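PDB 3U07: DUF1254 domain-containing protein from Vibrio parahaemolyticus, which is of unknown function but combines DUF1254 and DUF1214 regions and probably carries a signal sequence, consistent with export across the inner membrane. Local coordinates for residues V27-D32 with Y239-V244; M337-P342 with Y383-S388; S345-V350 with R370-M375. The protein carries 2 engineered substitutions. All blocks are in the same frame, centred on the assembly; numbering follows the deposited sequence.

Contact 1: V27-D32 with Y239-V244; sequences VDLAED and YQSIGV
L29 is the bump of this contact: its forked end projects from the helix into a hollow walled by Y239, S241 and I242. The two methyls divide the work. CD1 comes in at the edge of the phenol ring, close to its plane, and lies 3.7 Å from Y239 CD1, while L29 CD2 lies 3.5 Å from S241 OG. Between the prongs, L29 CG rests 4.0 Å from I242 CG1. The torsion chi1 of -166° puts L29 CG beside the carbonyl carbon and swings the fork toward the loop, nearer than the direction of the CB bond would suggest. I242 answers with a bump of its own. Its CD1 fills the shallow dip where A30 has only a methyl, lying 3.7 Å from A30 N and 4.0 Å from A30 CB. D32, about one turn after L29, closes the other flank: its CB packs 3.7 Å from Y239 CE1, and its carbonyl O stands above one face of the ring, offset toward the rim. The contact joins the start of helix 26-52 to the loop after helix 233-239; I242 also touches L258 of helix 253-273. No hydrogen bond joins the two segments, and the carboxylate of D32 takes no part, which implies that their attachment rests on complementary shape and burial of apolar surface.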
# COMPACT_ATOMS: atom_id res chain seq x y z
N VAL A 27 -23.80 -19.92 11.98
CA VAL A 27 -23.25 -18.70 12.58
C VAL A 27 -21.75 -18.71 12.32
O VAL A 27 -21.14 -17.66 12.06
CB VAL A 27 -23.51 -18.66 14.10
CG1 VAL A 27 -22.73 -17.52 14.74
CG2 VAL A 27 -25.00 -18.46 14.35
N ASP A 28 -21.14 -19.89 12.39
CA ASP A 28 -19.72 -20.04 12.13
C ASP A 28 -19.45 -19.71 10.66
O ASP A 28 -18.50 -19.00 10.33
CB ASP A 28 -19.25 -21.47 12.42
CG ASP A 28 -19.26 -21.81 13.90
OD1 ASP A 28 -19.30 -20.87 14.72
OD2 ASP A 28 -19.22 -23.01 14.24
N LEU A 29 -20.29 -20.24 9.77
CA LEU A 29 -20.13 -20.01 8.34
C LEU A 29 -20.30 -18.52 8.05
O LEU A 29 -19.51 -17.94 7.29
CB LEU A 29 -21.15 -20.83 7.55
CG LEU A 29 -20.89 -20.96 6.05
CD1 LEU A 29 -19.47 -21.46 5.81
CD2 LEU A 29 -21.89 -21.92 5.43
N ALA A 30 -21.30 -17.91 8.66
CA ALA A 30 -21.57 -16.49 8.46
C ALA A 30 -20.36 -15.64 8.87
O ALA A 30 -20.04 -14.65 8.22
CB ALA A 30 -22.81 -16.06 9.24
N GLU A 31 -19.69 -16.03 9.95
CA GLU A 31 -18.52 -15.29 10.41
C GLU A 31 -17.40 -15.39 9.38
O GLU A 31 -16.76 -14.39 9.04
CB GLU A 31 -18.00 -15.85 11.74
CG GLU A 31 -16.76 -15.12 12.25
CD GLU A 31 -16.21 -15.72 13.54
OE1 GLU A 31 -16.92 -16.49 14.20
OE2 GLU A 31 -15.05 -15.40 13.90
N ASP A 32 -17.16 -16.60 8.88
CA ASP A 32 -16.12 -16.78 7.89
C ASP A 32 -16.50 -16.08 6.59
O ASP A 32 -15.64 -15.53 5.91
CB ASP A 32 -15.88 -18.27 7.63
CG ASP A 32 -15.31 -18.99 8.84
OD1 ASP A 32 -14.58 -18.35 9.63
OD2 ASP A 32 -15.56 -20.20 9.00
N TYR A 239 -19.21 -20.05 0.99
CA TYR A 239 -20.12 -19.06 1.54
C TYR A 239 -21.39 -18.75 0.78
O TYR A 239 -22.08 -17.77 1.08
CB TYR A 239 -19.31 -17.78 1.79
CG TYR A 239 -17.98 -18.09 2.47
CD1 TYR A 239 -17.93 -18.97 3.55
CD2 TYR A 239 -16.78 -17.53 2.01
CE1 TYR A 239 -16.72 -19.29 4.17
CE2 TYR A 239 -15.57 -17.84 2.63
CZ TYR A 239 -15.54 -18.72 3.70
OH TYR A 239 -14.36 -19.03 4.32
N GLN A 240 -21.73 -19.59 -0.18
CA GLN A 240 -22.91 -19.40 -1.01
C GLN A 240 -24.24 -19.34 -0.26
O GLN A 240 -25.10 -18.51 -0.56
CB GLN A 240 -22.97 -20.51 -2.06
CG GLN A 240 -23.94 -20.24 -3.19
CD GLN A 240 -23.79 -21.25 -4.30
OE1 GLN A 240 -24.27 -22.38 -4.20
NE2 GLN A 240 -23.10 -20.85 -5.37
N SER A 241 -24.43 -20.22 0.72
CA SER A 241 -25.68 -20.24 1.48
C SER A 241 -25.87 -18.96 2.28
O SER A 241 -26.99 -18.60 2.64
CB SER A 241 -25.71 -21.45 2.42
OG SER A 241 -24.69 -21.36 3.41
N ILE A 242 -24.77 -18.27 2.56
CA ILE A 242 -24.83 -17.03 3.32
C ILE A 242 -25.35 -15.89 2.44
O ILE A 242 -25.82 -14.89 2.95
CB ILE A 242 -23.44 -16.66 3.88
CG1 ILE A 242 -22.93 -17.79 4.79
CG2 ILE A 242 -23.51 -15.35 4.67
CD1 ILE A 242 -23.83 -18.08 5.98
N GLY A 243 -25.26 -16.06 1.13
CA GLY A 243 -25.73 -15.01 0.23
C GLY A 243 -24.62 -14.25 -0.49
O GLY A 243 -24.89 -13.28 -1.20
N VAL A 244 -23.38 -14.68 -0.30
CA VAL A 244 -22.24 -14.04 -0.96
C VAL A 244 -22.14 -14.69 -2.32
O VAL A 244 -21.84 -15.88 -2.43
CB VAL A 244 -20.92 -14.28 -0.20
CG1 VAL A 244 -19.79 -13.50 -0.86
CG2 VAL A 244 -21.09 -13.86 1.26

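Contact 2: M337-P342 with Y383-S388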
# COMPACT_ATOMS: atom_id res chain seq x y z
N MSE A 337 21.22 6.49 17.97
CA MSE A 337 20.90 5.23 17.33
C MSE A 337 22.15 4.78 16.58
O MSE A 337 22.65 5.51 15.72
CB MSE A 337 19.79 5.48 16.32
CG MSE A 337 18.70 4.45 16.24
SE MSE A 337 17.37 5.05 14.97
CE MSE A 337 17.63 6.95 15.06
N ARG A 338 22.67 3.60 16.90
CA ARG A 338 23.87 3.12 16.21
C ARG A 338 23.63 1.68 15.76
O ARG A 338 23.33 0.81 16.58
CB ARG A 338 25.07 3.21 17.14
CG ARG A 338 26.37 2.69 16.55
CD ARG A 338 27.49 2.88 17.55
NE ARG A 338 28.49 1.82 17.47
CZ ARG A 338 29.45 1.75 16.56
NH1 ARG A 338 29.57 2.70 15.64
NH2 ARG A 338 30.30 0.73 16.58
N PHE A 339 23.80 1.43 14.47
CA PHE A 339 23.54 0.10 13.92
C PHE A 339 24.22 -0.17 12.58
O PHE A 339 24.58 0.76 11.85
CB PHE A 339 22.04 -0.03 13.68
CG PHE A 339 21.48 1.10 12.84
CD1 PHE A 339 21.18 2.33 13.42
CD2 PHE A 339 21.34 0.95 11.46
CE1 PHE A 339 20.75 3.40 12.64
CE2 PHE A 339 20.92 2.02 10.67
CZ PHE A 339 20.62 3.25 11.26
N LYS A 340 24.38 -1.45 12.27
CA LYS A 340 24.95 -1.88 11.00
C LYS A 340 23.89 -1.63 9.92
O LYS A 340 22.69 -1.52 10.22
CB LYS A 340 25.27 -3.38 11.03
CG LYS A 340 26.58 -3.75 11.73
CD LYS A 340 27.50 -4.47 10.75
CE LYS A 340 28.97 -4.10 10.92
NZ LYS A 340 29.69 -4.95 11.92
N ALA A 341 24.31 -1.53 8.67
CA ALA A 341 23.36 -1.30 7.59
C ALA A 341 22.34 -2.45 7.50
O ALA A 341 22.71 -3.62 7.61
CB ALA A 341 24.10 -1.18 6.27
N PRO A 342 21.05 -2.12 7.33
CA PRO A 342 20.00 -3.13 7.23
C PRO A 342 20.22 -3.86 5.89
O PRO A 342 20.74 -3.26 4.95
CB PRO A 342 18.72 -2.29 7.20
CG PRO A 342 19.10 -1.04 7.93
CD PRO A 342 20.48 -0.77 7.38
N TYR A 383 26.24 2.85 11.22
CA TYR A 383 25.68 4.17 11.00
C TYR A 383 25.34 4.63 12.41
O TYR A 383 25.03 3.82 13.29
CB TYR A 383 24.42 4.12 10.15
CG TYR A 383 24.68 3.82 8.69
CD1 TYR A 383 24.83 2.51 8.24
CD2 TYR A 383 24.76 4.85 7.75
CE1 TYR A 383 25.06 2.23 6.90
CE2 TYR A 383 24.99 4.58 6.40
CZ TYR A 383 25.13 3.26 5.98
OH TYR A 383 25.36 2.98 4.66
N THR A 384 25.41 5.93 12.64
CA THR A 384 25.10 6.49 13.94
C THR A 384 24.27 7.73 13.77
O THR A 384 24.73 8.72 13.20
CB THR A 384 26.39 6.87 14.71
OG1 THR A 384 27.12 5.68 15.05
CG2 THR A 384 26.03 7.61 15.99
N ILE A 385 23.03 7.69 14.24
CA ILE A 385 22.14 8.83 14.14
C ILE A 385 22.03 9.50 15.52
O ILE A 385 21.71 8.84 16.51
CB ILE A 385 20.73 8.42 13.68
CG1 ILE A 385 20.79 7.86 12.25
CG2 ILE A 385 19.78 9.63 13.76
CD1 ILE A 385 19.45 7.39 11.71
N TYR A 386 22.32 10.79 15.58
CA TYR A 386 22.22 11.53 16.83
C TYR A 386 20.99 12.42 16.71
O TYR A 386 20.84 13.13 15.72
CB TYR A 386 23.48 12.36 17.08
CG TYR A 386 23.51 13.01 18.45
CD1 TYR A 386 22.77 14.17 18.71
CD2 TYR A 386 24.25 12.46 19.49
CE1 TYR A 386 22.76 14.75 19.98
CE2 TYR A 386 24.25 13.03 20.77
CZ TYR A 386 23.50 14.18 21.00
OH TYR A 386 23.49 14.75 22.26
N MSE A 387 20.12 12.37 17.71
CA MSE A 387 18.88 13.14 17.71
C MSE A 387 18.72 14.12 18.86
O MSE A 387 18.97 13.78 20.01
CB MSE A 387 17.67 12.19 17.72
CG MSE A 387 17.56 11.27 16.50
SE MSE A 387 16.39 9.77 16.81
CE MSE A 387 17.68 8.64 17.67
N SER A 388 18.28 15.33 18.53
CA SER A 388 18.05 16.37 19.53
C SER A 388 17.16 17.47 18.97
O SER A 388 16.97 17.58 17.76
CB SER A 388 19.38 16.98 19.97
OG SER A 388 19.16 18.08 20.84
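An antiparallel ladder joins strands 334-340 and 382-388, the central neighbours of a mixed four-stranded sheet in the DUF1214 region. M337 and I385 form one hydrogen-bonded pair, with M337 N giving to I385 O at 2.8 Å and I385 N to M337 O at 2.7 Å. F339 and Y383 form the other: F339 N to Y383 O is 2.9 Å, and Y383 N to F339 O is 2.7 Å. R338 and T384 make the non-hydrogen-bonded pair between them, where T384 CA approaches M337 O in a CA-H...O contact. The sheet is built from four strands in the order 400-402, 382-388, 334-340, 432-434. On the face bearing M337, F339, Y383 and I385, the selenomethionine M337 bends toward the neighbouring strand and sets its CE 3.7 Å from I385 CG2. With CG between the backbone N and the carbonyl carbon (chi1 53°), the F339 ring leans toward the same strand and lays one face on Y383 CB, which is offset toward the ring's rim and 4.1 Å from F339 CZ. The Y383 ring in turn receives A341 at its edge, A341 CB to Y383 CE1 being 3.6 Å. On the opposite face, with T384, R338 crosses the threonine at a slant, R338 CG lying 3.4 Å from T384 OG1. Its guanidinium continues past the threonine, turning an edge to OG1, to a salt bridge with D378 and a cation-pi contact with Y382.

Contact 3: S345-V350 with R370-M375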
# COMPACT_ATOMS: atom_id res chain seq x y z
N SER A 345 18.27 -4.12 -0.70
CA SER A 345 18.90 -4.03 -2.01
C SER A 345 18.84 -2.62 -2.56
O SER A 345 19.70 -2.22 -3.35
CB SER A 345 18.21 -4.98 -3.00
OG SER A 345 16.91 -4.51 -3.36
N GLU A 346 17.83 -1.86 -2.16
CA GLU A 346 17.68 -0.51 -2.67
C GLU A 346 18.16 0.58 -1.71
O GLU A 346 19.19 1.21 -1.94
CB GLU A 346 16.22 -0.27 -3.06
CG GLU A 346 15.66 -1.35 -3.97
CD GLU A 346 16.60 -1.69 -5.11
OE1 GLU A 346 16.89 -0.80 -5.94
OE2 GLU A 346 17.06 -2.84 -5.17
N PHE A 347 17.40 0.82 -0.65
CA PHE A 347 17.80 1.84 0.32
C PHE A 347 16.92 1.79 1.56
O PHE A 347 15.92 1.06 1.60
CB PHE A 347 17.73 3.24 -0.31
CG PHE A 347 16.33 3.77 -0.49
CD1 PHE A 347 15.77 4.62 0.46
CD2 PHE A 347 15.58 3.46 -1.63
CE1 PHE A 347 14.49 5.17 0.28
CE2 PHE A 347 14.30 3.99 -1.82
CZ PHE A 347 13.75 4.85 -0.87
N TRP A 348 17.29 2.55 2.58
CA TRP A 348 16.51 2.59 3.81
C TRP A 348 16.50 4.00 4.38
O TRP A 348 17.26 4.87 3.94
CB TRP A 348 17.05 1.60 4.84
CG TRP A 348 18.50 1.77 5.16
CD1 TRP A 348 19.55 1.10 4.60
CD2 TRP A 348 19.07 2.67 6.12
NE1 TRP A 348 20.73 1.52 5.15
CE2 TRP A 348 20.47 2.49 6.08
CE3 TRP A 348 18.54 3.62 7.00
CZ2 TRP A 348 21.35 3.22 6.89
CZ3 TRP A 348 19.41 4.35 7.81
CH2 TRP A 348 20.80 4.14 7.75
N SER A 349 15.62 4.23 5.35
CA SER A 349 15.50 5.55 5.96
C SER A 349 14.78 5.47 7.30
O SER A 349 14.11 4.48 7.60
CB SER A 349 14.70 6.46 5.03
OG SER A 349 13.39 5.96 4.84
N VAL A 350 14.94 6.50 8.12
CA VAL A 350 14.25 6.57 9.40
C VAL A 350 13.69 7.99 9.41
O VAL A 350 14.42 8.95 9.17
CB VAL A 350 15.20 6.30 10.61
CG1 VAL A 350 16.46 5.64 10.13
CG2 VAL A 350 15.49 7.57 11.38
N ARG A 370 16.76 10.52 7.82
CA ARG A 370 18.16 10.24 7.54
C ARG A 370 18.18 8.83 6.96
O ARG A 370 17.32 8.01 7.30
CB ARG A 370 19.00 10.27 8.82
CG ARG A 370 19.26 11.65 9.39
CD ARG A 370 20.26 12.44 8.54
NE ARG A 370 19.62 13.13 7.42
CZ ARG A 370 20.27 13.88 6.54
NH1 ARG A 370 21.59 14.05 6.65
NH2 ARG A 370 19.62 14.47 5.56
N GLY A 371 19.14 8.54 6.10
CA GLY A 371 19.20 7.22 5.50
C GLY A 371 20.55 6.96 4.86
O GLY A 371 21.46 7.77 5.00
N ASP A 372 20.68 5.85 4.14
CA ASP A 372 21.95 5.52 3.51
C ASP A 372 22.30 6.48 2.37
O ASP A 372 23.47 6.60 2.00
CB ASP A 372 21.95 4.07 3.01
CG ASP A 372 20.82 3.77 2.03
OD1 ASP A 372 19.64 3.98 2.39
OD2 ASP A 372 21.12 3.31 0.91
N ARG A 373 21.31 7.18 1.84
CA ARG A 373 21.54 8.14 0.76
C ARG A 373 22.04 9.48 1.30
O ARG A 373 22.50 10.33 0.53
CB ARG A 373 20.26 8.37 -0.04
CG ARG A 373 19.79 7.17 -0.85
CD ARG A 373 20.70 6.91 -2.05
NE ARG A 373 20.49 7.87 -3.13
CZ ARG A 373 20.05 7.54 -4.34
NH1 ARG A 373 19.76 6.28 -4.63
NH2 ARG A 373 19.89 8.48 -5.27
N THR A 374 21.95 9.68 2.61
CA THR A 374 22.38 10.94 3.22
C THR A 374 23.43 10.79 4.31
O THR A 374 23.88 11.78 4.88
CB THR A 374 21.17 11.72 3.79
OG1 THR A 374 20.49 10.90 4.76
CG2 THR A 374 20.20 12.09 2.68
N MSE A 375 23.81 9.55 4.61
CA MSE A 375 24.83 9.29 5.63
C MSE A 375 25.82 8.24 5.14
O MSE A 375 25.53 7.49 4.21
CB MSE A 375 24.22 8.74 6.92
CG MSE A 375 23.10 9.53 7.56
SE MSE A 375 22.74 8.73 9.29
CE MSE A 375 21.85 7.13 8.72
O HOH W 1 18.21 6.94 2.19
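D372 OD1 accepts the backbone N-H of W348 at 2.8 Å, in an almost straight bond that reaches the oxygen on its syn side, 34° out of the carboxylate plane. The same oxygen stands 3.0 Å from W348 O, two acceptors brought close without a bond between them. That carbonyl is served instead by a water, which donates to W348 O at 2.9 Å and accepts from R373 N at 3.1 Å, bridging the segments a second time. The indole lies beneath this polar group. Its CG sits between the backbone N and the carbonyl carbon (chi1 55°), turning one face of the ring system to the 371-372 backbone: D372 N stands above it, and G371 CA makes a CH-pi contact. The carboxylate is tilted only 24° from the ring plane, and M375 crosses the indole at about a right angle, its CE near W348 CH2. This is where strand 369-371, an outer strand of an antiparallel four-stranded sheet, leaves strand 347-354 and turns. A classic beta bulge at E346 and F347, both opposite Y415, lies on the other flank of strand 347-354. At the V350-R370 hydrogen-bonded pair, V350 N gives to R370 O at 2.9 Å and R370 N to V350 O at 3.1 Å. Beyond it two bonds lie within the turn: G371 N donates to T374 OG1 at 3.0 Å, and T374 N to G371 O at 3.1 Å. S349 OG is hydrogen-bonded to D81 OD2, and R370 NH1 to P398 O.

In the fold
Contacts 2 and 3 are neighbours, their centres about 11 Å apart, and contact 3 is nested in the chain loop that contact 2 closes. Each lies in a different sheet, and W348 is the main meeting point: P342 CD comes within 3.2 Å of W348 NE1, while the indole is edge-to-face with both F339 and Y383. I385 also packs on M375 and V350, so the two sheets share an apolar interior. Contact 1 stands apart in the helical part of the chain, on the opposite side of its centre. The centres of contact 1 and contact 2 are about 50 Å apart, and those of contact 1 and contact 3 about 47 Å apart.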